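Local coordinates for Lin2004 protein (Listeria innocua, PDB 2HUJ), which is of unknown function but represents the DUF1798 family of bacterial proteins and adopts a four-helical bundle fold, at residues A[22-27]-A[129-134]; A[44-50]-A[106-112]; A[94-100]-A[118-122]. All blocks are in the same frame, centred on the assembly; numbering follows the deposited sequence. Where two conformers were deposited one is given.

Contact 1: A[22-27]-A[129-134]; sequences LLIRTE and VRDFLK
Leu23 turns CG away from its backbone N (chi1 -178°), which sends CD1 onto the aliphatic stem of Arg130, 3.6 Å from Arg130 CG, and CD2 onto Lys134. In Leu133 the first torsion is -70°, with CG beside the backbone N, and this swings CD1 in against Leu22. The measured approach is that of close apolar packing: Leu22 CG to Leu133 CD1 is 3.7 Å, the two leucine side chains crossing at about a right angle. The axes of segments 22-27 and 129-134 come within 9.5 Å at 151°, so their helices, 16-45 and 112-137, run antiparallel here as the first and last members of the four-helical bundle. Toward helix 52-81, Leu22 also packs on Ala74 and Trp77, and Thr26 on Phe70. Thr26 sets its methyl CG2 against the backbone N and CB of Arg130 and brings OG1 to 3.7 Å from Val129 CG1. That hydroxyl is satisfied within its own helix: OG1 donates to Leu22 O at 2.8 Å, from above the carbonyl plane, and the same oxygen accepts Thr26 N. At the more exposed margin, Glu27 OE2 and Lys134 NZ form a long, weak salt bridge of 3.4 Å. Arg130 instead turns its charge to Asp131, with NE and NH2 both directed at OD1, which lies in the guanidinium plane.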
loop_
_atom_site.group_PDB
_atom_site.type_symbol
_atom_site.label_atom_id
_atom_site.label_comp_id
_atom_site.label_asym_id
_atom_site.label_seq_id
_atom_site.Cartn_x
_atom_site.Cartn_y
_atom_site.Cartn_z
ATOM N N LEU A 22 -2.166 12.473 -6.549
ATOM C CA LEU A 22 -1.275 11.342 -6.353
ATOM C C LEU A 22 -0.729 11.250 -4.915
ATOM O O LEU A 22 -0.747 10.180 -4.330
ATOM C CB LEU A 22 -0.104 11.389 -7.359
ATOM C CG LEU A 22 0.898 10.233 -7.270
ATOM C CD1 LEU A 22 0.235 8.865 -7.402
ATOM C CD2 LEU A 22 1.966 10.443 -8.331
ATOM N N LEU A 23 -0.291 12.370 -4.351
ATOM C CA LEU A 23 0.181 12.419 -2.968
ATOM C C LEU A 23 -0.864 11.891 -1.997
ATOM O O LEU A 23 -0.579 11.024 -1.162
ATOM C CB LEU A 23 0.585 13.839 -2.596
ATOM C CG LEU A 23 1.154 14.078 -1.187
ATOM C CD1 LEU A 23 2.257 13.117 -0.854
ATOM C CD2 LEU A 23 1.627 15.506 -1.040
ATOM N N ILE A 24 -2.090 12.396 -2.132
ATOM C CA ILE A 24 -3.214 11.934 -1.300
ATOM C C ILE A 24 -3.434 10.410 -1.434
ATOM O O ILE A 24 -3.558 9.702 -0.436
ATOM C CB ILE A 24 -4.496 12.721 -1.637
ATOM C CG1 ILE A 24 -4.332 14.188 -1.206
ATOM C CG2 ILE A 24 -5.714 12.107 -0.942
ATOM C CD1 ILE A 24 -5.445 15.084 -1.648
ATOM N N ARG A 25 -3.425 9.893 -2.662
ATOM C CA ARG A 25 -3.612 8.478 -2.874
ATOM C C ARG A 25 -2.437 7.631 -2.371
ATOM O O ARG A 25 -2.620 6.506 -1.918
ATOM C CB ARG A 25 -3.893 8.206 -4.344
ATOM C CG ARG A 25 -5.171 8.830 -4.773
ATOM C CD ARG A 25 -5.463 8.584 -6.183
ATOM N NE ARG A 25 -6.764 9.158 -6.500
ATOM C CZ ARG A 25 -7.434 8.946 -7.632
ATOM N NH1 ARG A 25 -6.987 8.116 -8.572
ATOM N NH2 ARG A 25 -8.594 9.562 -7.807
ATOM N N THR A 26 -1.242 8.208 -2.400
ATOM C CA THR A 26 -0.043 7.572 -1.816
ATOM C C THR A 26 -0.199 7.459 -0.310
ATOM O O THR A 26 0.071 6.419 0.251
ATOM C CB THR A 26 1.238 8.391 -2.147
ATOM O OG1 THR A 26 1.363 8.514 -3.574
ATOM C CG2 THR A 26 2.497 7.708 -1.587
ATOM N N GLU A 27 -0.679 8.520 0.335
ATOM C CA GLU A 27 -0.898 8.518 1.795
ATOM C C GLU A 27 -1.962 7.485 2.171
ATOM O O GLU A 27 -1.845 6.716 3.147
ATOM C CB GLU A 27 -1.282 9.921 2.281
ATOM C CG GLU A 27 -0.065 10.863 2.197
ATOM C CD GLU A 27 -0.375 12.336 2.344
ATOM O OE1 GLU A 27 -1.567 12.712 2.374
ATOM O OE2 GLU A 27 0.625 13.096 2.421
ATOM N N VAL A 129 7.931 7.890 -2.651
ATOM C CA VAL A 129 7.027 8.622 -3.533
ATOM C C VAL A 129 6.415 9.834 -2.793
ATOM O O VAL A 129 6.420 10.951 -3.286
ATOM C CB VAL A 129 5.893 7.721 -4.062
ATOM C CG1 VAL A 129 4.845 8.536 -4.810
ATOM C CG2 VAL A 129 6.436 6.634 -4.992
ATOM N N ARG A 130 5.916 9.586 -1.594
ATOM C CA ARG A 130 5.331 10.627 -0.781
ATOM C C ARG A 130 6.310 11.763 -0.539
ATOM O O ARG A 130 5.981 12.944 -0.717
ATOM C CB ARG A 130 4.914 10.064 0.546
ATOM C CG ARG A 130 4.211 11.076 1.454
ATOM C CD ARG A 130 4.110 10.522 2.867
ATOM N NE ARG A 130 5.434 10.436 3.471
ATOM C CZ ARG A 130 5.718 9.806 4.609
ATOM N NH1 ARG A 130 4.771 9.169 5.285
ATOM N NH2 ARG A 130 6.967 9.805 5.071
ATOM N N ASP A 131 7.504 11.395 -0.097
ATOM C CA ASP A 131 8.503 12.395 0.268
ATOM C C ASP A 131 8.920 13.217 -0.961
ATOM O O ASP A 131 9.105 14.434 -0.879
ATOM C CB ASP A 131 9.706 11.717 0.934
ATOM C CG ASP A 131 9.389 11.162 2.318
ATOM O OD1 ASP A 131 8.309 11.458 2.875
ATOM O OD2 ASP A 131 10.226 10.391 2.855
ATOM N N PHE A 132 9.042 12.558 -2.101
ATOM C CA PHE A 132 9.400 13.224 -3.359
ATOM C C PHE A 132 8.349 14.258 -3.746
ATOM O O PHE A 132 8.655 15.398 -4.117
ATOM C CB PHE A 132 9.516 12.179 -4.464
ATOM C CG PHE A 132 9.790 12.750 -5.839
ATOM C CD1 PHE A 132 8.750 13.152 -6.665
ATOM C CD2 PHE A 132 11.093 12.861 -6.311
ATOM C CE1 PHE A 132 9.002 13.678 -7.923
ATOM C CE2 PHE A 132 11.351 13.374 -7.574
ATOM C CZ PHE A 132 10.314 13.791 -8.372
ATOM N N LEU A 133 7.097 13.844 -3.675
ATOM C CA LEU A 133 5.941 14.702 -4.001
ATOM C C LEU A 133 5.743 15.853 -3.026
ATOM O O LEU A 133 5.445 17.002 -3.444
ATOM C CB LEU A 133 4.694 13.820 -4.076
ATOM C CG LEU A 133 4.629 12.863 -5.266
ATOM C CD1 LEU A 133 3.373 12.011 -5.140
ATOM C CD2 LEU A 133 4.647 13.611 -6.606
ATOM N N LYS A 134 5.943 15.591 -1.737
ATOM C CA LYS A 134 5.882 16.689 -0.748
ATOM C C LYS A 134 6.965 17.732 -1.026
ATOM O O LYS A 134 6.709 18.946 -0.932
ATOM C CB LYS A 134 6.001 16.161 0.681
ATOM C CG LYS A 134 4.724 15.532 1.182
ATOM C CD LYS A 134 4.784 15.161 2.664
ATOM C CE LYS A 134 3.373 14.892 3.221
ATOM N NZ LYS A 134 3.343 13.862 4.316
#

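Contact 2: A[44-50]-A[106-112]; sequences REEEKPF and FNGRSFY
Arg44 and Glu47 supply the polar links to the turn at Gly108. In the conformer given, one of two modelled for Arg44, NH1 donates to Gly108 O at 2.9 Å, in the carbonyl plane but with a bent N-H...O angle of 138°. Gly108 N in turn donates to Glu47 OE1 at 2.9 Å, a straighter bond of 166° received on the syn side of the carboxylate; the bend of Glu47 at chi2 folds the carboxylate back to this position. The glycine backbone is thus held at both N and O, within a type I turn from Asn107 to Ser110 that also contains an Asx turn, Asn107 OD1 accepting from Arg109 N.

Packing against flat groups accounts for the rest. In the same Arg44 conformer, Tyr112 CB sits over one face of the guanidinium, 3.8 Å above its plane. Phe50 and Phe106 form the apolar pair: Phe106 CB makes a CH-pi contact over the face of Phe50, 4.1 Å from the centroid, while the two ring planes are inclined at 48°.

These contacts join the C-terminal end of helix 16-45 and the link that follows it to the connection between helices 88-104 and 112-137, up to the first residue of the latter; Phe106 continues inward to Leu39 of helix 16-45 and to Met56 and Phe59 of helix 52-81.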
loop_
_atom_site.group_PDB
_atom_site.type_symbol
_atom_site.label_atom_id
_atom_site.label_comp_id
_atom_site.label_asym_id
_atom_site.label_seq_id
_atom_site.Cartn_x
_atom_site.Cartn_y
_atom_site.Cartn_z
ATOM N N ARG A 44 -1.797 -12.125 15.543
ATOM C CA ARG A 44 -0.651 -12.878 15.959
ATOM C C ARG A 44 -0.612 -12.985 17.499
ATOM O O ARG A 44 -0.191 -14.012 18.063
ATOM C CB ARG A 44 0.621 -12.250 15.381
ATOM C CG ARG A 44 1.812 -13.156 15.494
ATOM C CD ARG A 44 2.929 -12.738 14.574
ATOM N NE ARG A 44 4.079 -13.603 14.778
ATOM C CZ ARG A 44 4.229 -14.816 14.253
ATOM N NH1 ARG A 44 3.307 -15.345 13.452
ATOM N NH2 ARG A 44 5.332 -15.499 14.528
ATOM N N GLU A 45 -1.092 -11.937 18.166
ATOM C CA GLU A 45 -1.230 -11.876 19.617
ATOM C C GLU A 45 -2.390 -12.724 20.107
ATOM O O GLU A 45 -2.272 -13.421 21.108
ATOM C CB GLU A 45 -1.464 -10.429 20.058
ATOM C CG GLU A 45 -1.452 -10.216 21.582
ATOM N N GLU A 46 -3.515 -12.635 19.417
ATOM C CA GLU A 46 -4.690 -13.427 19.733
ATOM C C GLU A 46 -5.536 -13.582 18.483
ATOM O O GLU A 46 -6.097 -12.610 18.015
ATOM C CB GLU A 46 -5.502 -12.739 20.822
ATOM C CG GLU A 46 -6.708 -13.547 21.271
ATOM C CD GLU A 46 -7.516 -12.851 22.354
ATOM O OE1 GLU A 46 -6.960 -11.973 23.063
ATOM O OE2 GLU A 46 -8.714 -13.187 22.496
ATOM N N GLU A 47 -5.612 -14.794 17.928
ATOM C CA GLU A 47 -6.287 -14.983 16.660
ATOM C C GLU A 47 -7.761 -14.715 16.858
ATOM O O GLU A 47 -8.353 -15.225 17.794
ATOM C CB GLU A 47 -6.081 -16.394 16.119
ATOM C CG GLU A 47 -6.896 -16.701 14.815
ATOM C CD GLU A 47 -6.442 -15.877 13.593
ATOM O OE1 GLU A 47 -5.250 -15.498 13.544
ATOM O OE2 GLU A 47 -7.279 -15.624 12.687
ATOM N N LYS A 48 -8.340 -13.864 16.017
ATOM C CA LYS A 48 -9.780 -13.621 16.074
ATOM C C LYS A 48 -10.467 -14.405 14.962
ATOM O O LYS A 48 -9.945 -14.479 13.861
ATOM C CB LYS A 48 -10.060 -12.138 15.876
ATOM C CG LYS A 48 -9.445 -11.250 16.945
ATOM C CD LYS A 48 -9.614 -9.780 16.577
ATOM C CE LYS A 48 -8.619 -9.311 15.501
ATOM N NZ LYS A 48 -7.260 -9.235 16.083
ATOM N N PRO A 49 -11.651 -14.970 15.226
ATOM C CA PRO A 49 -12.392 -15.556 14.113
ATOM C C PRO A 49 -12.866 -14.461 13.167
ATOM O O PRO A 49 -12.943 -13.289 13.566
ATOM C CB PRO A 49 -13.592 -16.214 14.800
ATOM C CG PRO A 49 -13.770 -15.435 16.068
ATOM C CD PRO A 49 -12.379 -15.096 16.504
ATOM N N PHE A 50 -13.150 -14.825 11.921
ATOM C CA PHE A 50 -13.629 -13.849 10.969
ATOM C C PHE A 50 -14.574 -14.505 9.995
ATOM O O PHE A 50 -14.534 -15.711 9.813
ATOM C CB PHE A 50 -12.467 -13.188 10.225
ATOM C CG PHE A 50 -11.796 -14.088 9.231
ATOM C CD1 PHE A 50 -10.774 -14.928 9.628
ATOM C CD2 PHE A 50 -12.184 -14.090 7.892
ATOM C CE1 PHE A 50 -10.150 -15.759 8.719
ATOM C CE2 PHE A 50 -11.555 -14.925 6.982
ATOM C CZ PHE A 50 -10.547 -15.752 7.399
ATOM N N PHE A 106 -5.491 -11.664 8.235
ATOM C CA PHE A 106 -6.513 -12.389 8.997
ATOM C C PHE A 106 -6.006 -13.668 9.643
ATOM O O PHE A 106 -6.735 -14.287 10.416
ATOM C CB PHE A 106 -7.707 -12.687 8.085
ATOM C CG PHE A 106 -8.488 -11.451 7.736
ATOM C CD1 PHE A 106 -8.110 -10.647 6.672
ATOM C CD2 PHE A 106 -9.542 -11.042 8.547
ATOM C CE1 PHE A 106 -8.809 -9.480 6.384
ATOM C CE2 PHE A 106 -10.243 -9.857 8.269
ATOM C CZ PHE A 106 -9.871 -9.088 7.183
ATOM N N ASN A 107 -4.758 -14.046 9.340
ATOM C CA ASN A 107 -4.146 -15.238 9.866
ATOM C C ASN A 107 -2.869 -14.865 10.609
ATOM O O ASN A 107 -1.829 -14.588 9.990
ATOM C CB ASN A 107 -3.829 -16.194 8.732
ATOM C CG ASN A 107 -3.131 -17.459 9.212
ATOM O OD1 ASN A 107 -3.040 -17.732 10.410
ATOM N ND2 ASN A 107 -2.638 -18.244 8.264
ATOM N N GLY A 108 -2.962 -14.837 11.929
ATOM C CA GLY A 108 -1.823 -14.516 12.772
ATOM C C GLY A 108 -0.660 -15.475 12.682
ATOM O O GLY A 108 0.423 -15.155 13.141
ATOM N N ARG A 109 -0.885 -16.655 12.110
ATOM C CA ARG A 109 0.178 -17.632 11.910
ATOM C C ARG A 109 0.858 -17.477 10.556
ATOM O O ARG A 109 1.751 -18.266 10.234
ATOM C CB ARG A 109 -0.352 -19.057 12.133
ATOM C CG ARG A 109 -0.731 -19.286 13.580
ATOM C CD ARG A 109 -1.233 -20.686 13.837
ATOM N NE ARG A 109 -1.667 -20.850 15.234
ATOM C CZ ARG A 109 -2.850 -20.458 15.730
ATOM N NH1 ARG A 109 -3.757 -19.839 14.965
ATOM N NH2 ARG A 109 -3.125 -20.679 17.015
ATOM N N SER A 110 0.471 -16.463 9.770
ATOM C CA SER A 110 1.215 -16.149 8.563
ATOM C C SER A 110 2.688 -15.962 8.943
ATOM O O SER A 110 3.004 -15.453 10.037
ATOM C CB SER A 110 0.691 -14.902 7.856
ATOM O OG SER A 110 -0.627 -15.113 7.400
ATOM N N PHE A 111 3.572 -16.423 8.062
ATOM C CA PHE A 111 4.996 -16.431 8.365
ATOM C C PHE A 111 5.466 -14.993 8.595
ATOM O O PHE A 111 5.257 -14.125 7.739
ATOM C CB PHE A 111 5.798 -17.091 7.242
ATOM C CG PHE A 111 5.659 -18.598 7.174
ATOM C CD1 PHE A 111 5.547 -19.368 8.326
ATOM C CD2 PHE A 111 5.684 -19.249 5.946
ATOM C CE1 PHE A 111 5.430 -20.753 8.255
ATOM C CE2 PHE A 111 5.568 -20.637 5.874
ATOM C CZ PHE A 111 5.442 -21.382 7.036
ATOM N N TYR A 112 6.068 -14.751 9.761
ATOM C CA TYR A 112 6.350 -13.399 10.212
ATOM C C TYR A 112 7.355 -12.628 9.323
ATOM O O TYR A 112 7.068 -11.498 8.916
ATOM C CB TYR A 112 6.843 -13.418 11.648
ATOM C CG TYR A 112 7.131 -12.043 12.152
ATOM C CD1 TYR A 112 6.121 -11.254 12.677
ATOM C CD2 TYR A 112 8.406 -11.508 12.068
ATOM C CE1 TYR A 112 6.376 -9.992 13.123
ATOM C CE2 TYR A 112 8.671 -10.238 12.511
ATOM C CZ TYR A 112 7.655 -9.492 13.033
ATOM O OH TYR A 112 7.925 -8.236 13.491
HETATM O O HOH W 1 6.342 -17.046 11.674
HETATM O O HOH W 2 -8.974 -13.107 11.798
#

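Contact 3: A[94-100]-A[118-122]; sequences ACDNVQM and HYQST
Thr122 OG1 takes part in two hydrogen bonds across the contact: it donates to Ala94 O at 2.9 Å, in the carbonyl plane and on a lone pair, and accepts a weak bond from Asn97 ND2 at 3.3 Å. The carbonyl it reaches is also the acceptor of the intrahelical bond from Val98 N, itself weak, so the threonine adds a second donor to that oxygen. With OG1 beside its backbone N (chi1 -63°), Thr122 directs the hydroxyl at helix 88-104 while CG2 meets Val98 CG2 at 3.6 Å, the two side chains crossing at about a right angle. One residue thereby serves both the polar and the apolar part of the interface.

Asn97 lies alongside Thr122, the two side chains running in opposite directions. Its amide stands nearly perpendicular to the His118 ring, at 78°, and OD1 reaches the ring edge, 3.2 Å from His118 CD2. The imidazole has a polar partner in its own helix, ND1 being hydrogen-bonded to His114 O. Met100, present as selenomethionine, approaches the same ring obliquely, its SE 3.9 Å from CD2. Val98 and Thr122 also touch helix 16-45, at Leu29 and Asn33 respectively. The axes of segments 94-100 and 118-122 approach to 8.9 Å at 143°, the antiparallel packing of consecutive helices in a four-helical bundle, here 88-104 and 112-137.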
loop_
_atom_site.group_PDB
_atom_site.type_symbol
_atom_site.label_atom_id
_atom_site.label_comp_id
_atom_site.label_asym_id
_atom_site.label_seq_id
_atom_site.Cartn_x
_atom_site.Cartn_y
_atom_site.Cartn_z
ATOM N N ALA A 94 4.780 -3.047 -5.200
ATOM C CA ALA A 94 4.399 -2.419 -3.934
ATOM C C ALA A 94 2.901 -2.604 -3.686
ATOM O O ALA A 94 2.471 -2.971 -2.562
ATOM C CB ALA A 94 4.786 -0.948 -3.916
ATOM N N CYS A 95 2.104 -2.438 -4.742
ATOM C CA CYS A 95 0.647 -2.635 -4.683
ATOM C C CYS A 95 0.230 -4.098 -4.514
ATOM O O CYS A 95 -0.663 -4.412 -3.737
ATOM C CB CYS A 95 -0.014 -2.032 -5.928
ATOM S SG CYS A 95 0.078 -0.201 -5.907
ATOM N N ASP A 96 0.884 -4.993 -5.247
ATOM C CA ASP A 96 0.646 -6.430 -5.082
ATOM C C ASP A 96 0.830 -6.814 -3.629
ATOM O O ASP A 96 0.026 -7.600 -3.065
ATOM C CB ASP A 96 1.602 -7.271 -5.913
ATOM C CG ASP A 96 1.366 -7.181 -7.400
ATOM O OD1 ASP A 96 0.259 -6.782 -7.842
ATOM O OD2 ASP A 96 2.324 -7.529 -8.138
ATOM N N ASN A 97 1.877 -6.274 -3.001
ATOM C CA ASN A 97 2.169 -6.603 -1.596
ATOM C C ASN A 97 1.021 -6.244 -0.677
ATOM O O ASN A 97 0.742 -6.939 0.292
ATOM C CB ASN A 97 3.409 -5.848 -1.093
ATOM C CG ASN A 97 4.694 -6.260 -1.795
ATOM O OD1 ASN A 97 4.760 -7.318 -2.410
ATOM N ND2 ASN A 97 5.714 -5.407 -1.732
ATOM N N VAL A 98 0.411 -5.089 -0.930
ATOM C CA VAL A 98 -0.697 -4.627 -0.105
ATOM C C VAL A 98 -1.876 -5.587 -0.207
ATOM O O VAL A 98 -2.527 -5.879 0.788
ATOM C CB VAL A 98 -1.129 -3.235 -0.515
ATOM C CG1 VAL A 98 -2.364 -2.788 0.278
ATOM C CG2 VAL A 98 0.004 -2.225 -0.261
ATOM N N GLN A 99 -2.145 -6.114 -1.399
ATOM C CA GLN A 99 -3.248 -7.057 -1.535
ATOM C C GLN A 99 -2.919 -8.375 -0.809
ATOM O O GLN A 99 -3.765 -8.919 -0.081
ATOM C CB GLN A 99 -3.605 -7.319 -2.997
ATOM C CG GLN A 99 -4.677 -8.425 -3.144
ATOM C CD GLN A 99 -5.376 -8.418 -4.486
ATOM O OE1 GLN A 99 -5.905 -7.389 -4.907
ATOM N NE2 GLN A 99 -5.350 -9.561 -5.186
HETATM N N MSE A 100 -1.701 -8.891 -0.993
HETATM C CA MSE A 100 -1.291 -10.132 -0.351
HETATM C C MSE A 100 -1.368 -10.058 1.177
HETATM O O MSE A 100 -1.868 -10.987 1.839
HETATM C CB MSE A 100 0.139 -10.501 -0.723
HETATM C CG MSE A 100 0.336 -10.926 -2.113
HETATM SE SE MSE A 100 2.370 -11.074 -2.253
HETATM C CE MSE A 100 2.517 -9.997 -3.313
ATOM N N HIS A 118 7.282 -7.880 3.215
ATOM C CA HIS A 118 6.250 -7.288 2.326
ATOM C C HIS A 118 5.748 -5.961 2.820
ATOM O O HIS A 118 5.597 -5.000 2.033
ATOM C CB HIS A 118 5.146 -8.279 2.112
ATOM C CG HIS A 118 5.536 -9.363 1.164
ATOM N ND1 HIS A 118 6.430 -10.358 1.516
ATOM C CD2 HIS A 118 5.302 -9.516 -0.167
ATOM C CE1 HIS A 118 6.654 -11.136 0.463
ATOM N NE2 HIS A 118 5.982 -10.648 -0.570
ATOM N N TYR A 119 5.454 -5.896 4.114
ATOM C CA TYR A 119 5.012 -4.636 4.726
ATOM C C TYR A 119 6.076 -3.551 4.542
ATOM O O TYR A 119 5.778 -2.420 4.132
ATOM C CB TYR A 119 4.724 -4.858 6.231
ATOM C CG TYR A 119 4.726 -3.588 7.086
ATOM C CD1 TYR A 119 3.732 -2.615 6.943
ATOM C CD2 TYR A 119 5.689 -3.389 8.055
ATOM C CE1 TYR A 119 3.731 -1.473 7.742
ATOM C CE2 TYR A 119 5.698 -2.258 8.838
ATOM C CZ TYR A 119 4.719 -1.294 8.662
ATOM O OH TYR A 119 4.767 -0.180 9.461
ATOM N N GLN A 120 7.324 -3.873 4.855
ATOM C CA GLN A 120 8.386 -2.856 4.807
ATOM C C GLN A 120 8.718 -2.425 3.386
ATOM O O GLN A 120 8.966 -1.237 3.135
ATOM C CB GLN A 120 9.643 -3.358 5.512
ATOM C CG GLN A 120 9.445 -3.423 7.013
ATOM C CD GLN A 120 10.690 -3.684 7.829
ATOM O OE1 GLN A 120 11.549 -4.516 7.476
ATOM N NE2 GLN A 120 10.766 -3.021 8.993
ATOM N N SER A 121 8.715 -3.371 2.450
ATOM C CA SER A 121 9.020 -3.056 1.057
ATOM C C SER A 121 8.032 -2.000 0.539
ATOM O O SER A 121 8.423 -0.997 -0.055
ATOM C CB SER A 121 8.954 -4.319 0.191
ATOM O OG SER A 121 9.153 -4.000 -1.175
ATOM N N THR A 122 6.743 -2.232 0.750
ATOM C CA THR A 122 5.738 -1.249 0.381
ATOM C C THR A 122 5.921 0.082 1.055
ATOM O O THR A 122 5.839 1.141 0.410
ATOM C CB THR A 122 4.328 -1.797 0.674
ATOM O OG1 THR A 122 4.118 -2.955 -0.145
ATOM C CG2 THR A 122 3.288 -0.763 0.331
#

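Overall arrangement
The three contacts are spread along the length of one four-helical bundle. Contacts 1 and 2 lie on opposite sides of the chain's centre, their own centres 31 Å apart, and both draw on helix 16-45. Contact 3 is nearer the middle, its centre 16 Å from that of contact 1 and 18 Å from that of contact 2, and shares helix 112-137 with contact 1. In sequence, contact 1 pairs segments close to the two chain ends and encloses the others, whereas the segments of contacts 2 and 3 alternate. Helix 112-137 is thus joined to helices 16-45 and 88-104 at different levels, while contact 2 ties the end of helix 16-45 and the connection after it to the connection before helix 112-137, at one end of the bundle.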